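Local coordinates for protein gingipain R2 Pro-Domain (Porphyromonas gingivalis, PDB 4IEF) that is the pro-domain of an arginine-specific cysteine protease, and probably keeps the protease latent by covering its catalytic domain until maturation, at residues L73-V83 and V171-G180; P138-G146 and F192-F203. All blocks are in the same frame, centred on the assembly; numbering follows the deposited sequence.

Interaction 1. Residues L73-V83 and V171-G180; sequences LAVSETRAMKV and VAVSETAEAG
Arg79 and Glu175 meet at one end of this strand pair in a salt bridge, with Arg79 NE 2.7 Å from Glu175 OE2. The two side chains cross obliquely, their guanidinium and carboxylate planes 38° apart, and NE to OE2 is the close pair, with Arg79 NH2 farther from the same oxygen; the bend of the arginine at chi3 (-65°) turns the guanidinium toward the acid. Arg79 CD also rests 3.2 Å from the backbone O of Thr176. Thr176 grips Ala80 O twice: its N lies nearly in line with the carbonyl, whereas its OG1, 2.7 Å from Ala80 O, donates from above the carbonyl plane. With chi1 at 63°, OG1 sits between the threonine's own N and carbonyl carbon, and CG2 is directed at Lys82 CB, 3.7 Å away. Met81 folds back over Glu175, bent at chi2 and chi3, its SD 3.7 Å from Glu175 CA and its CE beside Val173 CG1. At the other end Val83 CG2 meets Val173 CG2 at 3.9 Å, and Leu73 CD1 comes tip to tip with the same Val173 methyl. Lys82 and Ser174 form an antiparallel hydrogen-bonded pair. The register then slips by two residues between Arg79 and Met81, a beta bulge, and the chain corner at Ala177 and Glu178 brings Glu178 O to Ala80 N. Strands 79-93 and 162-176 are thus joined edge to edge in the large antiparallel sheet; strand 25-31 pairs with 162-176 through Val171 and Val173, while Met81 and Val83 pack on Leu135 of strand 133-141.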
# COMPACT_ATOMS: atom_id res chain seq x y z
N LEU A 73 7.78 7.28 15.13
CA LEU A 73 8.13 8.64 15.51
C LEU A 73 9.15 9.24 14.57
O LEU A 73 10.07 8.55 14.13
CB LEU A 73 8.70 8.69 16.95
CG LEU A 73 7.78 8.31 18.12
CD1 LEU A 73 8.60 7.99 19.36
CD2 LEU A 73 6.75 9.41 18.41
N ALA A 74 8.97 10.53 14.25
CA ALA A 74 9.95 11.32 13.50
C ALA A 74 11.08 11.63 14.51
O ALA A 74 10.81 12.22 15.56
CB ALA A 74 9.30 12.59 12.95
N VAL A 75 12.31 11.11 14.27
CA VAL A 75 13.42 11.23 15.23
C VAL A 75 14.59 12.11 14.69
O VAL A 75 14.44 12.78 13.66
CB VAL A 75 13.93 9.83 15.70
CG1 VAL A 75 12.87 9.10 16.52
CG2 VAL A 75 14.40 8.97 14.53
N SER A 76 15.74 12.12 15.41
CA SER A 76 16.96 12.87 15.06
C SER A 76 17.51 12.44 13.71
O SER A 76 17.41 11.28 13.33
CB SER A 76 18.03 12.70 16.14
OG SER A 76 19.22 13.39 15.79
N GLU A 77 18.11 13.39 12.99
CA GLU A 77 18.67 13.18 11.65
C GLU A 77 20.08 12.56 11.70
O GLU A 77 20.46 11.87 10.75
CB GLU A 77 18.73 14.53 10.90
CG GLU A 77 17.38 15.15 10.56
CD GLU A 77 16.58 15.77 11.69
OE1 GLU A 77 17.18 16.32 12.64
OE2 GLU A 77 15.33 15.72 11.62
N THR A 78 20.85 12.83 12.77
CA THR A 78 22.24 12.38 12.88
C THR A 78 22.57 11.49 14.11
O THR A 78 23.56 10.76 14.05
CB THR A 78 23.18 13.60 12.92
OG1 THR A 78 22.79 14.46 13.99
CG2 THR A 78 23.22 14.36 11.60
N ARG A 79 21.81 11.59 15.22
CA ARG A 79 22.17 10.85 16.44
C ARG A 79 21.30 9.63 16.73
O ARG A 79 20.14 9.56 16.31
CB ARG A 79 22.19 11.79 17.65
CG ARG A 79 23.50 12.57 17.78
CD ARG A 79 23.39 13.76 18.71
NE ARG A 79 22.46 14.78 18.21
CZ ARG A 79 22.83 15.93 17.66
NH1 ARG A 79 24.12 16.25 17.56
NH2 ARG A 79 21.92 16.78 17.22
N ALA A 80 21.89 8.68 17.48
CA ALA A 80 21.26 7.44 17.93
C ALA A 80 20.26 7.75 19.03
O ALA A 80 20.57 8.50 19.95
CB ALA A 80 22.32 6.48 18.44
N MET A 81 19.05 7.20 18.91
CA MET A 81 17.98 7.45 19.88
C MET A 81 17.97 6.40 20.98
O MET A 81 18.47 5.29 20.79
CB MET A 81 16.61 7.50 19.18
CG MET A 81 16.52 8.51 18.03
SD MET A 81 16.69 10.24 18.51
CE MET A 81 15.13 10.54 19.31
N LYS A 82 17.40 6.77 22.14
CA LYS A 82 17.23 5.87 23.27
C LYS A 82 15.78 5.98 23.76
O LYS A 82 15.11 6.99 23.53
CB LYS A 82 18.22 6.16 24.41
CG LYS A 82 18.02 7.48 25.16
CD LYS A 82 18.86 7.56 26.42
CE LYS A 82 18.74 8.90 27.10
NZ LYS A 82 19.34 8.90 28.45
N VAL A 83 15.31 4.92 24.44
CA VAL A 83 13.98 4.91 25.01
C VAL A 83 14.10 4.65 26.52
O VAL A 83 14.81 3.74 26.94
CB VAL A 83 13.02 3.93 24.28
CG1 VAL A 83 13.52 2.49 24.32
CG2 VAL A 83 11.60 4.06 24.80
N VAL A 171 6.86 6.59 28.03
CA VAL A 171 8.25 6.53 27.60
C VAL A 171 8.73 7.89 27.07
O VAL A 171 7.95 8.66 26.51
CB VAL A 171 8.55 5.41 26.56
CG1 VAL A 171 8.28 4.03 27.15
CG2 VAL A 171 7.78 5.61 25.25
N ALA A 172 10.03 8.15 27.24
CA ALA A 172 10.71 9.32 26.70
C ALA A 172 11.70 8.84 25.64
O ALA A 172 12.61 8.06 25.95
CB ALA A 172 11.41 10.09 27.82
N VAL A 173 11.47 9.23 24.39
CA VAL A 173 12.35 8.87 23.28
C VAL A 173 13.19 10.12 22.97
O VAL A 173 12.65 11.14 22.54
CB VAL A 173 11.59 8.31 22.04
CG1 VAL A 173 12.55 8.02 20.89
CG2 VAL A 173 10.81 7.04 22.42
N SER A 174 14.49 10.05 23.29
CA SER A 174 15.43 11.16 23.14
C SER A 174 16.72 10.73 22.47
O SER A 174 17.02 9.53 22.42
CB SER A 174 15.74 11.75 24.52
OG SER A 174 16.25 10.76 25.39
N GLU A 175 17.50 11.70 21.96
CA GLU A 175 18.78 11.43 21.29
C GLU A 175 19.90 11.27 22.31
O GLU A 175 19.82 11.80 23.41
CB GLU A 175 19.13 12.51 20.25
CG GLU A 175 18.94 13.95 20.70
CD GLU A 175 19.53 14.97 19.75
OE1 GLU A 175 18.89 15.30 18.72
OE2 GLU A 175 20.63 15.47 20.07
N THR A 176 20.93 10.49 21.93
CA THR A 176 22.12 10.23 22.75
C THR A 176 23.31 11.01 22.17
O THR A 176 23.16 11.71 21.18
CB THR A 176 22.42 8.72 22.82
OG1 THR A 176 22.71 8.22 21.52
CG2 THR A 176 21.30 7.93 23.44
N ALA A 177 24.50 10.83 22.78
CA ALA A 177 25.78 11.41 22.35
C ALA A 177 26.39 10.55 21.23
O ALA A 177 27.44 10.89 20.69
CB ALA A 177 26.73 11.51 23.53
N GLU A 178 25.74 9.43 20.91
CA GLU A 178 26.18 8.48 19.88
C GLU A 178 25.63 8.79 18.50
O GLU A 178 24.48 9.22 18.36
CB GLU A 178 25.75 7.06 20.25
CG GLU A 178 26.60 6.41 21.32
CD GLU A 178 25.89 5.26 22.01
OE1 GLU A 178 25.65 5.36 23.24
OE2 GLU A 178 25.57 4.26 21.33
N ALA A 179 26.45 8.54 17.47
CA ALA A 179 26.05 8.68 16.07
C ALA A 179 25.12 7.53 15.72
O ALA A 179 25.37 6.38 16.13
CB ALA A 179 27.28 8.69 15.18
N GLY A 180 24.03 7.85 15.03
CA GLY A 180 23.00 6.87 14.69
C GLY A 180 23.24 6.05 13.44
O GLY A 180 24.02 6.42 12.57

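Interaction 2. Residues P138-G146 and F192-F203. With CA (calcium ion), chain K.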
# COMPACT_ATOMS: atom_id res chain seq x y z
N PRO A 138 16.30 2.27 13.04
CA PRO A 138 15.88 3.53 12.40
C PRO A 138 15.77 3.43 10.89
O PRO A 138 16.51 2.67 10.25
CB PRO A 138 16.98 4.52 12.80
CG PRO A 138 18.16 3.68 13.14
CD PRO A 138 17.63 2.39 13.68
N PHE A 139 14.84 4.19 10.32
CA PHE A 139 14.58 4.18 8.88
C PHE A 139 14.52 5.60 8.34
O PHE A 139 14.35 6.55 9.11
CB PHE A 139 13.26 3.43 8.58
CG PHE A 139 12.00 4.04 9.15
CD1 PHE A 139 11.26 4.96 8.43
CD2 PHE A 139 11.53 3.64 10.40
CE1 PHE A 139 10.08 5.50 8.95
CE2 PHE A 139 10.34 4.18 10.93
CZ PHE A 139 9.63 5.11 10.20
N ILE A 140 14.62 5.75 7.02
CA ILE A 140 14.46 7.04 6.37
C ILE A 140 13.28 6.93 5.41
O ILE A 140 13.25 6.05 4.55
CB ILE A 140 15.76 7.58 5.69
CG1 ILE A 140 16.90 7.79 6.74
CG2 ILE A 140 15.46 8.89 4.93
CD1 ILE A 140 18.33 7.80 6.17
N LEU A 141 12.28 7.81 5.60
CA LEU A 141 11.12 7.92 4.74
C LEU A 141 11.23 9.25 4.03
O LEU A 141 10.86 10.29 4.58
CB LEU A 141 9.78 7.75 5.51
CG LEU A 141 8.48 7.93 4.71
CD1 LEU A 141 8.41 6.99 3.51
CD2 LEU A 141 7.27 7.75 5.61
N ARG A 142 11.84 9.22 2.82
CA ARG A 142 12.12 10.36 1.95
C ARG A 142 13.05 11.38 2.65
O ARG A 142 14.26 11.19 2.63
CB ARG A 142 10.82 11.00 1.40
CG ARG A 142 11.07 11.87 0.19
CD ARG A 142 9.87 11.99 -0.71
NE ARG A 142 10.26 12.57 -2.00
CZ ARG A 142 10.15 11.97 -3.18
NH1 ARG A 142 9.63 10.75 -3.27
NH2 ARG A 142 10.55 12.59 -4.28
N ASP A 143 12.48 12.44 3.27
CA ASP A 143 13.26 13.49 3.93
C ASP A 143 13.18 13.42 5.47
O ASP A 143 13.74 14.29 6.14
CB ASP A 143 12.79 14.88 3.45
CG ASP A 143 12.94 15.11 1.95
OD1 ASP A 143 11.92 15.37 1.28
OD2 ASP A 143 14.09 15.04 1.46
N VAL A 144 12.51 12.39 6.02
CA VAL A 144 12.35 12.27 7.48
C VAL A 144 12.94 10.94 7.99
O VAL A 144 12.62 9.87 7.45
CB VAL A 144 10.87 12.44 7.93
CG1 VAL A 144 10.75 12.34 9.45
CG2 VAL A 144 10.28 13.77 7.46
N ARG A 145 13.80 11.02 9.02
CA ARG A 145 14.38 9.86 9.69
C ARG A 145 13.39 9.45 10.78
O ARG A 145 13.01 10.28 11.60
CB ARG A 145 15.79 10.14 10.26
CG ARG A 145 16.52 8.88 10.76
CD ARG A 145 17.98 9.13 11.04
NE ARG A 145 18.65 7.99 11.69
CZ ARG A 145 18.88 7.89 13.00
NH1 ARG A 145 18.46 8.84 13.83
NH2 ARG A 145 19.52 6.84 13.49
N GLY A 146 12.93 8.21 10.71
CA GLY A 146 11.96 7.68 11.65
C GLY A 146 12.47 6.51 12.46
O GLY A 146 13.47 5.87 12.10
N PHE A 192 9.83 19.89 -2.93
CA PHE A 192 8.74 18.91 -3.01
C PHE A 192 7.99 18.86 -1.67
O PHE A 192 8.63 18.77 -0.61
CB PHE A 192 9.30 17.53 -3.41
CG PHE A 192 8.29 16.41 -3.50
CD1 PHE A 192 7.34 16.37 -4.52
CD2 PHE A 192 8.31 15.36 -2.59
CE1 PHE A 192 6.42 15.33 -4.60
CE2 PHE A 192 7.40 14.31 -2.68
CZ PHE A 192 6.46 14.30 -3.68
N THR A 193 6.64 18.92 -1.72
CA THR A 193 5.76 18.96 -0.55
C THR A 193 4.75 17.78 -0.49
O THR A 193 3.99 17.68 0.47
CB THR A 193 5.03 20.33 -0.52
OG1 THR A 193 4.35 20.49 0.73
CG2 THR A 193 4.05 20.53 -1.68
N GLY A 194 4.77 16.91 -1.50
CA GLY A 194 3.85 15.79 -1.64
C GLY A 194 3.83 14.73 -0.55
O GLY A 194 2.82 14.03 -0.41
N PHE A 195 4.92 14.59 0.22
CA PHE A 195 5.01 13.58 1.28
C PHE A 195 4.64 14.12 2.67
O PHE A 195 4.67 13.34 3.63
CB PHE A 195 6.42 12.98 1.31
CG PHE A 195 6.55 11.66 0.59
CD1 PHE A 195 6.87 10.50 1.28
CD2 PHE A 195 6.37 11.57 -0.79
CE1 PHE A 195 7.00 9.28 0.62
CE2 PHE A 195 6.51 10.36 -1.46
CZ PHE A 195 6.81 9.21 -0.75
N GLU A 196 4.25 15.41 2.78
CA GLU A 196 3.87 16.04 4.05
C GLU A 196 2.72 15.32 4.74
O GLU A 196 2.82 15.05 5.94
CB GLU A 196 3.51 17.53 3.86
CG GLU A 196 4.69 18.44 3.58
CD GLU A 196 5.77 18.47 4.64
OE1 GLU A 196 5.70 19.36 5.52
OE2 GLU A 196 6.69 17.63 4.59
N ASP A 197 1.66 14.95 3.99
CA ASP A 197 0.51 14.24 4.53
C ASP A 197 0.85 12.78 4.89
O ASP A 197 0.20 12.20 5.76
CB ASP A 197 -0.67 14.28 3.56
CG ASP A 197 -2.00 14.36 4.29
OD1 ASP A 197 -2.37 15.47 4.71
OD2 ASP A 197 -2.65 13.30 4.45
N ILE A 198 1.88 12.20 4.22
CA ILE A 198 2.36 10.84 4.51
C ILE A 198 3.06 10.88 5.88
O ILE A 198 2.80 10.02 6.72
CB ILE A 198 3.27 10.31 3.36
CG1 ILE A 198 2.43 9.99 2.10
CG2 ILE A 198 4.10 9.09 3.79
CD1 ILE A 198 3.20 10.00 0.80
N TYR A 199 3.92 11.91 6.11
CA TYR A 199 4.65 12.10 7.36
C TYR A 199 3.69 12.27 8.54
O TYR A 199 3.94 11.72 9.62
CB TYR A 199 5.58 13.32 7.29
CG TYR A 199 6.63 13.33 6.20
CD1 TYR A 199 7.01 14.52 5.59
CD2 TYR A 199 7.30 12.16 5.84
CE1 TYR A 199 8.00 14.54 4.61
CE2 TYR A 199 8.28 12.17 4.86
CZ TYR A 199 8.64 13.37 4.25
OH TYR A 199 9.62 13.40 3.30
N LYS A 200 2.59 13.02 8.33
CA LYS A 200 1.57 13.31 9.34
C LYS A 200 0.83 12.04 9.77
O LYS A 200 0.52 11.90 10.96
CB LYS A 200 0.56 14.35 8.81
CG LYS A 200 1.11 15.76 8.73
CD LYS A 200 0.06 16.76 8.28
CE LYS A 200 0.61 18.16 8.13
NZ LYS A 200 0.88 18.82 9.44
N SER A 201 0.57 11.12 8.82
CA SER A 201 -0.14 9.87 9.08
C SER A 201 0.78 8.77 9.61
O SER A 201 0.32 7.93 10.39
CB SER A 201 -0.85 9.38 7.82
OG SER A 201 0.06 9.22 6.74
N VAL A 202 2.06 8.74 9.20
CA VAL A 202 3.03 7.73 9.65
C VAL A 202 3.53 8.09 11.06
O VAL A 202 3.49 7.24 11.94
CB VAL A 202 4.19 7.54 8.62
CG1 VAL A 202 5.37 6.78 9.22
CG2 VAL A 202 3.71 6.84 7.36
N PHE A 203 4.01 9.33 11.26
CA PHE A 203 4.57 9.78 12.53
C PHE A 203 3.53 10.50 13.39
O PHE A 203 2.90 11.45 12.93
CB PHE A 203 5.80 10.68 12.30
CG PHE A 203 6.81 10.12 11.31
CD1 PHE A 203 6.99 10.71 10.07
CD2 PHE A 203 7.54 8.97 11.61
CE1 PHE A 203 7.90 10.18 9.15
CE2 PHE A 203 8.47 8.46 10.70
CZ PHE A 203 8.64 9.07 9.48
CA CA K . 13.74 4.63 2.54
O HOH W 1 14.85 2.55 1.48
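Tyr199 lies against the hairpin turn of 138-146, receiving Val144 CG2 almost centrally over one ring face, 3.5 Å from the centroid and 6° off the normal. Its OH accepts from Asp143 N at 3.0 Å (N-H...O 158°), tying the helix to the type II' turn from Leu141 to Val144. Phe195 takes Arg142 CD over one face, 3.6 Å from its centroid, while Ile198 CD1 covers the opposite face. The extended Arg142 chain carries the guanidinium onward to Phe192, whose CE2 lies over one guanidinium face with the planes 45° apart; the strongest polar partner of the Arg142 guanidinium is the backbone of another protein chain. Leu141 CD2 fits among Ile198, Val202 and Phe203, and Phe203 CE2 lies 3.6 Å from Phe139 CZ, the two rings rim to rim. Farther out, backbone bonds between Phe139 and Gly146 and between Leu141 and Val144 hold the hairpin, and Tyr206 packs on Tyr199. At the outer edge of strand 139-141, the edge not paired with 144-146, Ile140 O binds calcium at 2.5 Å, together with a water and atoms of another protein chain. This is a beta hairpin packed on a short helix, next to an intermolecular calcium site.

How the interactions relate
Interaction 2 is largely buried and aromatic, a hairpin end seated on the helix 196-202, whereas interaction 1 is partly buried and mixes main-chain pairing with a salt bridge near the surface. Their chemistry follows from this: strand edges are joined by backbone bonds in 73-83 with 171-180, while in 138-146 with 192-203 side chains pack and one tyrosine hydroxyl supplies the polar link. Their centres are 17 Å apart, yet both reach the same sheet. Arg145 joins them, its NH1 2.7 Å from Ser76 O and its O 2.9 Å from Val75 N, and Phe203 packs on the Leu73-Ala74 backbone. Another protein chain touches only interaction 2.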